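Local coordinates for protein benzyl alcohol dehydrogenase (Acinetobacter calcoaceticus, PDB 1F8F) that catalyses the NAD-dependent oxidation of aryl alcohols such as benzyl alcohol to their aldehydes, as a zinc-containing member of the medium-chain alcohol dehydrogenases, at residues G69-I74 / D85-S90; P76-L81 / S151-T156; R114-A119 / H138-S143. All coordinates share one frame; numbering follows the deposited sequence.

Contact 1: residues G69-I74 / D85-S90; sequences GIIEAI and DHVVLS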
# COMPACT_ATOMS: atom_id res chain seq x y z
N GLY A 69 -34.32 1.34 -11.96
CA GLY A 69 -35.38 0.92 -12.85
C GLY A 69 -35.22 -0.55 -13.28
O GLY A 69 -34.62 -1.38 -12.63
N ILE A 70 -35.84 -0.88 -14.40
CA ILE A 70 -35.93 -2.22 -14.99
C ILE A 70 -35.52 -2.15 -16.46
O ILE A 70 -35.92 -1.27 -17.23
CB ILE A 70 -37.38 -2.75 -14.97
CG1 ILE A 70 -38.00 -2.68 -13.56
CG2 ILE A 70 -37.52 -4.19 -15.45
CD1 ILE A 70 -39.47 -2.98 -13.50
N ILE A 71 -34.66 -3.08 -16.84
CA ILE A 71 -34.26 -3.08 -18.27
C ILE A 71 -35.41 -3.55 -19.16
O ILE A 71 -35.90 -4.65 -19.03
CB ILE A 71 -33.01 -3.91 -18.52
CG1 ILE A 71 -31.78 -3.30 -17.82
CG2 ILE A 71 -32.76 -3.96 -20.03
CD1 ILE A 71 -30.61 -4.24 -17.75
N GLU A 72 -35.70 -2.78 -20.16
CA GLU A 72 -36.68 -2.78 -21.19
C GLU A 72 -36.15 -3.09 -22.60
O GLU A 72 -36.92 -3.35 -23.53
CB GLU A 72 -37.20 -1.32 -21.26
CG GLU A 72 -38.15 -0.94 -22.34
CD GLU A 72 -39.62 -1.25 -22.19
OE1 GLU A 72 -40.19 -1.53 -21.11
OE2 GLU A 72 -40.26 -1.19 -23.26
N ALA A 73 -34.85 -2.91 -22.79
CA ALA A 73 -34.18 -3.15 -24.05
C ALA A 73 -32.66 -2.93 -23.94
O ALA A 73 -32.23 -1.96 -23.32
CB ALA A 73 -34.77 -2.28 -25.16
N ILE A 74 -31.89 -3.86 -24.50
CA ILE A 74 -30.44 -3.82 -24.50
C ILE A 74 -29.93 -3.63 -25.92
O ILE A 74 -30.66 -4.01 -26.82
CB ILE A 74 -29.80 -5.13 -24.01
CG1 ILE A 74 -30.37 -6.31 -24.80
CG2 ILE A 74 -30.00 -5.29 -22.52
CD1 ILE A 74 -29.79 -7.64 -24.37
N ASP A 85 -33.68 -7.21 -15.91
CA ASP A 85 -32.83 -6.98 -14.74
C ASP A 85 -33.24 -5.65 -14.09
O ASP A 85 -33.72 -4.74 -14.74
CB ASP A 85 -31.35 -6.93 -15.13
CG ASP A 85 -30.75 -8.26 -15.52
OD1 ASP A 85 -31.24 -9.32 -15.08
OD2 ASP A 85 -29.76 -8.34 -16.28
N HIS A 86 -33.08 -5.56 -12.81
CA HIS A 86 -33.24 -4.43 -11.92
C HIS A 86 -31.88 -3.73 -11.84
O HIS A 86 -30.90 -4.45 -11.55
CB HIS A 86 -33.55 -4.91 -10.49
CG HIS A 86 -34.97 -5.38 -10.32
ND1 HIS A 86 -35.62 -5.36 -9.10
CD2 HIS A 86 -35.89 -5.84 -11.23
CE1 HIS A 86 -36.85 -5.82 -9.27
NE2 HIS A 86 -37.05 -6.11 -10.55
N VAL A 87 -31.74 -2.44 -12.06
CA VAL A 87 -30.48 -1.74 -12.09
C VAL A 87 -30.44 -0.38 -11.38
O VAL A 87 -31.41 0.34 -11.10
CB VAL A 87 -30.02 -1.49 -13.56
CG1 VAL A 87 -29.63 -2.76 -14.35
CG2 VAL A 87 -31.15 -0.81 -14.34
N VAL A 88 -29.17 -0.05 -11.06
CA VAL A 88 -28.83 1.26 -10.47
C VAL A 88 -27.97 2.03 -11.48
O VAL A 88 -27.10 1.40 -12.10
CB VAL A 88 -28.18 1.05 -9.10
CG1 VAL A 88 -27.60 2.40 -8.65
CG2 VAL A 88 -29.18 0.57 -8.04
N LEU A 89 -28.18 3.22 -11.91
CA LEU A 89 -27.47 3.94 -12.93
C LEU A 89 -26.54 4.94 -12.21
O LEU A 89 -26.97 5.83 -11.50
CB LEU A 89 -28.43 4.86 -13.70
CG LEU A 89 -29.71 4.20 -14.20
CD1 LEU A 89 -30.38 5.09 -15.26
CD2 LEU A 89 -29.42 2.84 -14.86
N SER A 90 -25.27 4.71 -12.37
CA SER A 90 -24.17 5.39 -11.74
C SER A 90 -23.62 6.45 -12.69
O SER A 90 -24.22 6.66 -13.76
CB SER A 90 -23.07 4.38 -11.37
OG SER A 90 -22.06 4.87 -10.52

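Contact 2: residues P76-L81 / S151-T156; sequences PNVTEL and SRENNT. With SO4 (sulfate ion), chain D.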
# COMPACT_ATOMS: atom_id res chain seq x y z
N PRO A 76 -27.24 -4.43 -29.17
CA PRO A 76 -26.64 -5.66 -29.68
C PRO A 76 -25.30 -6.09 -29.12
O PRO A 76 -25.07 -7.30 -29.02
CB PRO A 76 -26.64 -5.42 -31.18
CG PRO A 76 -26.66 -3.94 -31.39
CD PRO A 76 -27.30 -3.34 -30.19
N ASN A 77 -24.37 -5.22 -28.71
CA ASN A 77 -23.10 -5.64 -28.12
C ASN A 77 -23.12 -5.75 -26.59
O ASN A 77 -22.10 -5.98 -25.90
CB ASN A 77 -21.97 -4.66 -28.50
CG ASN A 77 -21.98 -4.47 -30.02
OD1 ASN A 77 -21.61 -5.39 -30.74
ND2 ASN A 77 -22.36 -3.27 -30.43
N VAL A 78 -24.35 -5.68 -26.04
CA VAL A 78 -24.53 -5.80 -24.61
C VAL A 78 -24.42 -7.28 -24.24
O VAL A 78 -25.15 -8.09 -24.82
CB VAL A 78 -25.87 -5.20 -24.14
CG1 VAL A 78 -26.05 -5.44 -22.65
CG2 VAL A 78 -26.03 -3.74 -24.52
N THR A 79 -23.51 -7.61 -23.30
CA THR A 79 -23.37 -9.02 -23.00
C THR A 79 -23.62 -9.31 -21.54
O THR A 79 -23.79 -10.51 -21.24
CB THR A 79 -21.93 -9.54 -23.32
OG1 THR A 79 -20.93 -8.80 -22.57
CG2 THR A 79 -21.61 -9.51 -24.80
N GLU A 80 -23.54 -8.34 -20.64
CA GLU A 80 -23.64 -8.66 -19.22
C GLU A 80 -24.97 -8.31 -18.57
O GLU A 80 -25.14 -8.47 -17.35
CB GLU A 80 -22.49 -8.02 -18.46
CG GLU A 80 -21.04 -8.27 -18.75
CD GLU A 80 -20.62 -9.67 -19.09
OE1 GLU A 80 -20.62 -10.59 -18.27
OE2 GLU A 80 -20.27 -9.89 -20.28
N LEU A 81 -25.93 -7.84 -19.31
CA LEU A 81 -27.24 -7.46 -18.80
C LEU A 81 -28.38 -7.96 -19.69
O LEU A 81 -28.27 -7.89 -20.92
CB LEU A 81 -27.26 -5.93 -18.78
CG LEU A 81 -26.36 -5.13 -17.83
CD1 LEU A 81 -26.29 -3.65 -18.18
CD2 LEU A 81 -26.87 -5.34 -16.42
N SER A 151 -28.88 4.48 -20.84
CA SER A 151 -27.56 4.55 -20.20
C SER A 151 -26.55 3.74 -20.99
O SER A 151 -26.90 3.30 -22.10
CB SER A 151 -27.75 4.05 -18.76
OG SER A 151 -28.36 2.75 -18.86
N ARG A 152 -25.35 3.51 -20.48
CA ARG A 152 -24.36 2.64 -21.14
C ARG A 152 -24.22 1.38 -20.28
O ARG A 152 -24.47 1.44 -19.07
CB ARG A 152 -22.98 3.28 -21.31
CG ARG A 152 -22.85 4.47 -22.24
CD ARG A 152 -23.47 4.22 -23.62
NE ARG A 152 -22.57 3.37 -24.44
CZ ARG A 152 -21.44 3.90 -24.91
NH1 ARG A 152 -21.13 5.17 -24.70
NH2 ARG A 152 -20.58 3.17 -25.61
N GLU A 153 -23.74 0.28 -20.82
CA GLU A 153 -23.56 -0.98 -20.09
C GLU A 153 -22.57 -0.73 -18.94
O GLU A 153 -22.84 -1.31 -17.87
CB GLU A 153 -23.00 -2.18 -20.89
CG GLU A 153 -22.89 -3.54 -20.21
CD GLU A 153 -22.41 -4.65 -21.12
OE1 GLU A 153 -21.61 -4.37 -22.05
OE2 GLU A 153 -22.69 -5.87 -21.06
N ASN A 154 -21.49 0.01 -19.18
CA ASN A 154 -20.58 0.15 -18.03
C ASN A 154 -21.15 1.04 -16.91
O ASN A 154 -20.66 0.89 -15.78
CB ASN A 154 -19.15 0.55 -18.37
CG ASN A 154 -19.03 1.94 -18.91
OD1 ASN A 154 -20.06 2.61 -19.10
ND2 ASN A 154 -17.78 2.36 -19.13
N ASN A 155 -22.12 1.91 -17.13
CA ASN A 155 -22.71 2.63 -16.00
C ASN A 155 -24.02 1.97 -15.56
O ASN A 155 -24.68 2.60 -14.73
CB ASN A 155 -22.86 4.12 -16.15
CG ASN A 155 -23.73 4.73 -17.23
OD1 ASN A 155 -23.63 4.40 -18.43
ND2 ASN A 155 -24.53 5.66 -16.78
N THR A 156 -24.38 0.78 -15.99
CA THR A 156 -25.64 0.17 -15.56
C THR A 156 -25.32 -1.03 -14.70
O THR A 156 -24.82 -2.05 -15.16
CB THR A 156 -26.52 -0.12 -16.78
OG1 THR A 156 -26.64 1.08 -17.56
CG2 THR A 156 -27.96 -0.53 -16.48
S SO4 D . -18.17 6.34 -27.35
O1 SO4 D . -18.87 6.25 -28.67
O2 SO4 D . -16.91 7.14 -27.54
O3 SO4 D . -17.89 4.98 -26.80
O4 SO4 D . -19.08 7.08 -26.41

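Contact 3: residues R114-A119 / H138-S143; sequences RNFSGA and HFFAQS. With SO4 (sulfate ion), chain D.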
# COMPACT_ATOMS: atom_id res chain seq x y z
N ARG A 114 -18.65 13.38 -20.21
CA ARG A 114 -19.64 12.33 -20.23
C ARG A 114 -20.83 12.62 -19.31
O ARG A 114 -21.89 12.06 -19.59
CB ARG A 114 -19.04 10.95 -19.87
CG ARG A 114 -18.40 10.34 -21.10
CD ARG A 114 -17.43 9.20 -20.85
NE ARG A 114 -16.67 8.89 -22.08
CZ ARG A 114 -17.20 8.22 -23.09
NH1 ARG A 114 -18.45 7.80 -22.94
NH2 ARG A 114 -16.61 7.88 -24.23
N ASN A 115 -20.63 13.44 -18.30
CA ASN A 115 -21.65 13.77 -17.32
C ASN A 115 -22.15 15.20 -17.37
O ASN A 115 -23.29 15.49 -17.06
CB ASN A 115 -21.03 13.56 -15.92
CG ASN A 115 -20.64 12.08 -15.76
OD1 ASN A 115 -21.32 11.26 -15.13
ND2 ASN A 115 -19.53 11.62 -16.33
N PHE A 116 -21.25 16.10 -17.73
CA PHE A 116 -21.53 17.53 -17.72
C PHE A 116 -21.65 18.25 -19.04
O PHE A 116 -22.08 19.41 -18.98
CB PHE A 116 -20.41 18.20 -16.88
CG PHE A 116 -20.51 17.99 -15.40
CD1 PHE A 116 -21.64 18.49 -14.76
CD2 PHE A 116 -19.55 17.37 -14.62
CE1 PHE A 116 -21.82 18.37 -13.40
CE2 PHE A 116 -19.71 17.22 -13.26
CZ PHE A 116 -20.85 17.73 -12.65
N SER A 117 -21.36 17.65 -20.18
CA SER A 117 -21.40 18.32 -21.47
C SER A 117 -22.80 18.75 -21.90
O SER A 117 -23.02 19.88 -22.33
CB SER A 117 -20.81 17.43 -22.56
OG SER A 117 -21.58 16.25 -22.75
N GLY A 118 -23.74 17.84 -21.75
CA GLY A 118 -25.13 18.03 -22.08
C GLY A 118 -25.47 17.20 -23.31
O GLY A 118 -26.63 17.16 -23.70
N ALA A 119 -24.49 16.45 -23.82
CA ALA A 119 -24.73 15.62 -24.99
C ALA A 119 -23.86 14.37 -25.06
O ALA A 119 -23.35 13.89 -24.06
CB ALA A 119 -24.44 16.51 -26.20
N HIS A 138 -28.19 13.20 -21.65
CA HIS A 138 -26.96 12.51 -21.28
C HIS A 138 -26.32 13.01 -20.01
O HIS A 138 -25.09 12.97 -19.91
CB HIS A 138 -25.89 12.74 -22.41
CG HIS A 138 -26.11 11.78 -23.52
ND1 HIS A 138 -26.91 12.05 -24.60
CD2 HIS A 138 -25.64 10.52 -23.73
CE1 HIS A 138 -26.95 11.00 -25.41
NE2 HIS A 138 -26.16 10.07 -24.93
N PHE A 139 -27.10 13.49 -19.05
CA PHE A 139 -26.61 14.11 -17.83
C PHE A 139 -26.21 13.04 -16.82
O PHE A 139 -26.98 12.19 -16.40
CB PHE A 139 -27.68 15.05 -17.26
CG PHE A 139 -27.27 15.69 -15.96
CD1 PHE A 139 -26.18 16.53 -15.92
CD2 PHE A 139 -28.00 15.48 -14.78
CE1 PHE A 139 -25.81 17.16 -14.77
CE2 PHE A 139 -27.60 16.10 -13.61
CZ PHE A 139 -26.51 16.94 -13.60
N PHE A 140 -24.92 13.00 -16.52
CA PHE A 140 -24.27 11.96 -15.75
C PHE A 140 -24.55 10.65 -16.52
O PHE A 140 -24.85 9.63 -15.91
CB PHE A 140 -24.71 11.89 -14.30
CG PHE A 140 -24.03 12.87 -13.35
CD1 PHE A 140 -24.14 14.23 -13.37
CD2 PHE A 140 -23.23 12.24 -12.37
CE1 PHE A 140 -23.46 14.98 -12.44
CE2 PHE A 140 -22.55 12.99 -11.43
CZ PHE A 140 -22.66 14.38 -11.47
N ALA A 141 -24.63 10.70 -17.85
CA ALA A 141 -24.95 9.59 -18.72
C ALA A 141 -26.26 8.87 -18.43
O ALA A 141 -26.39 7.65 -18.66
CB ALA A 141 -23.78 8.57 -18.74
N GLN A 142 -27.27 9.62 -17.96
CA GLN A 142 -28.56 9.00 -17.69
C GLN A 142 -29.73 9.97 -17.87
O GLN A 142 -30.76 9.56 -18.42
CB GLN A 142 -28.59 8.37 -16.30
CG GLN A 142 -28.39 9.32 -15.11
CD GLN A 142 -28.29 8.40 -13.90
OE1 GLN A 142 -29.20 8.01 -13.17
NE2 GLN A 142 -27.02 8.01 -13.69
N SER A 143 -29.61 11.18 -17.34
CA SER A 143 -30.75 12.14 -17.44
C SER A 143 -31.96 11.44 -16.83
O SER A 143 -32.89 11.19 -17.55
CB SER A 143 -30.94 12.47 -18.92
OG SER A 143 -30.34 13.71 -19.27
S SO4 D . -18.17 6.34 -27.35
O1 SO4 D . -18.87 6.25 -28.67
O2 SO4 D . -16.91 7.14 -27.54
O3 SO4 D . -17.89 4.98 -26.80
O4 SO4 D . -19.08 7.08 -26.41
O HOH W 1 -22.96 15.08 -20.51

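Contact 1: residues G69-I74 / D85-S90
I71 N donates to D85 O over 2.8 Å in the shortest and straightest of three backbone hydrogen bonds that tie the two segments together, with an angle of 168° at the hydrogen. The other two form the reciprocal ring of an antiparallel hydrogen-bonded pair: V87 N gives to G69 O at 3.1 Å, and G69 N gives back to V87 O at 3.2 Å. Next along comes the non-hydrogen-bonded pair I70 and H86, where the alpha carbons close to 4.6 Å and CA-H...O contacts run from H86 CA to G69 O and from I70 CA to D85 O, each 3.4 Å long.

Packing adds a small apolar patch. I71 holds CG1 anti to its carbonyl carbon (chi1 -65°), which brings CD1 alongside D85 CB and, 3.8 Å away, against V87 CG1; the side chains of I71 and V87, both branched at CB, cross at about a right angle. The D85 carboxylate takes a hydrogen bond from Q82 N.

Strands 66-74 and 86-89 make a beta hairpin of the GroES-like domain. Strand 66-74 pairs along its other edge with strand 33-42, where E72 and A73 both face L35 in a classic beta bulge, while strand 86-89 pairs on its other edge with strand 156-159.

Contact 2: residues P76-L81 / S151-T156
V78 CG1 lies 3.7 Å from E153 OE2 as the two side chains run past each other in opposite directions. The next two residues turn their backbone N-H groups onto that same oxygen. T79 N reaches E153 OE2 at 3.0 Å from above the carboxylate plane, whereas E80 N meets it at 2.6 Å nearly along the C-O axis. E153 delivers the carboxylate on an extended chain, CG anti to the backbone N (chi1 -175°). The E80 chain bends at chi2 instead, and its OE2 takes a 2.6 Å hydrogen bond from T79 OG1. L81 closes the segment with apolar contact: CD1 sits 3.8 Å from T156 CB and 4.0 Å from E153 CG.

R152 points away from the loop; its NH1 donates to a sulfate ion, probably from the crystallisation liquor, and its NH2 forms a salt bridge with D32.

K96 of the second subunit pairs with E153 OE1 and also hydrogen-bonds T79 OG1. One buried glutamate thus binds two loop amides through one oxygen and a lysine across the subunit interface through the other, a setting that would probably favour its ionised form, although the nearby E80 carboxylate would work the other way.

Contact 3: residues R114-A119 / H138-S143
N115 and F140 meet almost at right angles, the asparagine amide standing 85° to the phenylalanine ring. F140 holds CG anti to its carbonyl carbon (chi1 -83°), which sets one ring face beneath N115 CB in a CH-pi contact, 4.2 Å from CB to the ring centroid, while N115 OD1 comes 3.5 Å from F140 CD2. The backbones fix the pairing: F140 N donates to N115 O at 3.0 Å. N115 ND2 turns to G92 O.

F116 leaves its backbone pointing away from 138-143, yet its ring swings back to form a T-shaped pair in which the edge of F140 meets the face of F116, with centroids 5.3 Å apart and planes 71° to each other. F139 lies close by, its CE1 against F116 CD1 and its CD1 3.3 Å from N115 O.

Apart from R114, which ends helix 111-114, both segments belong to the long irregular excursion between that helix and strand 148-152 of the GroES-like domain. It runs beside the active site: F140 stacks on H65, a ligand of the zinc ion held by C44, H65 and C173, and a bound ethanol, probably from the crystallisation liquor, lies near the F140 side chain.

Farther along, S117 OG accepts from A119 N in an ST turn, and a water takes a hydrogen bond from G118 N and gives one to H138 O. H138 sets its CB 3.2 Å from A119 O. R114 runs extended from CG to NE, its end leading away from 138-143 and presenting the guanidinium edge to a sulfate through weak bonds from NH2, which also forms a salt bridge with E110.

How the contacts relate
Contact 1 is the most buried of the three and rests on regular strand pairing; contact 2, partly open to solvent at the subunit interface, depends on a carboxylate gripping loop amides; contact 3 joins two irregular segments through aromatic rings beside the zinc site. Contacts 1 and 2 lie about 9 Å apart between centres and serve the same sheet, since 76-81 is part of the loop linking the two hairpin strands and V87 CG1 packs on T156 CG2. Contact 3 ties to the sheet through Q142 NE2, a probable donor to L89 O. R152 of contact 2 and R114 of contact 3 converge on one sulfate, which S121 also binds.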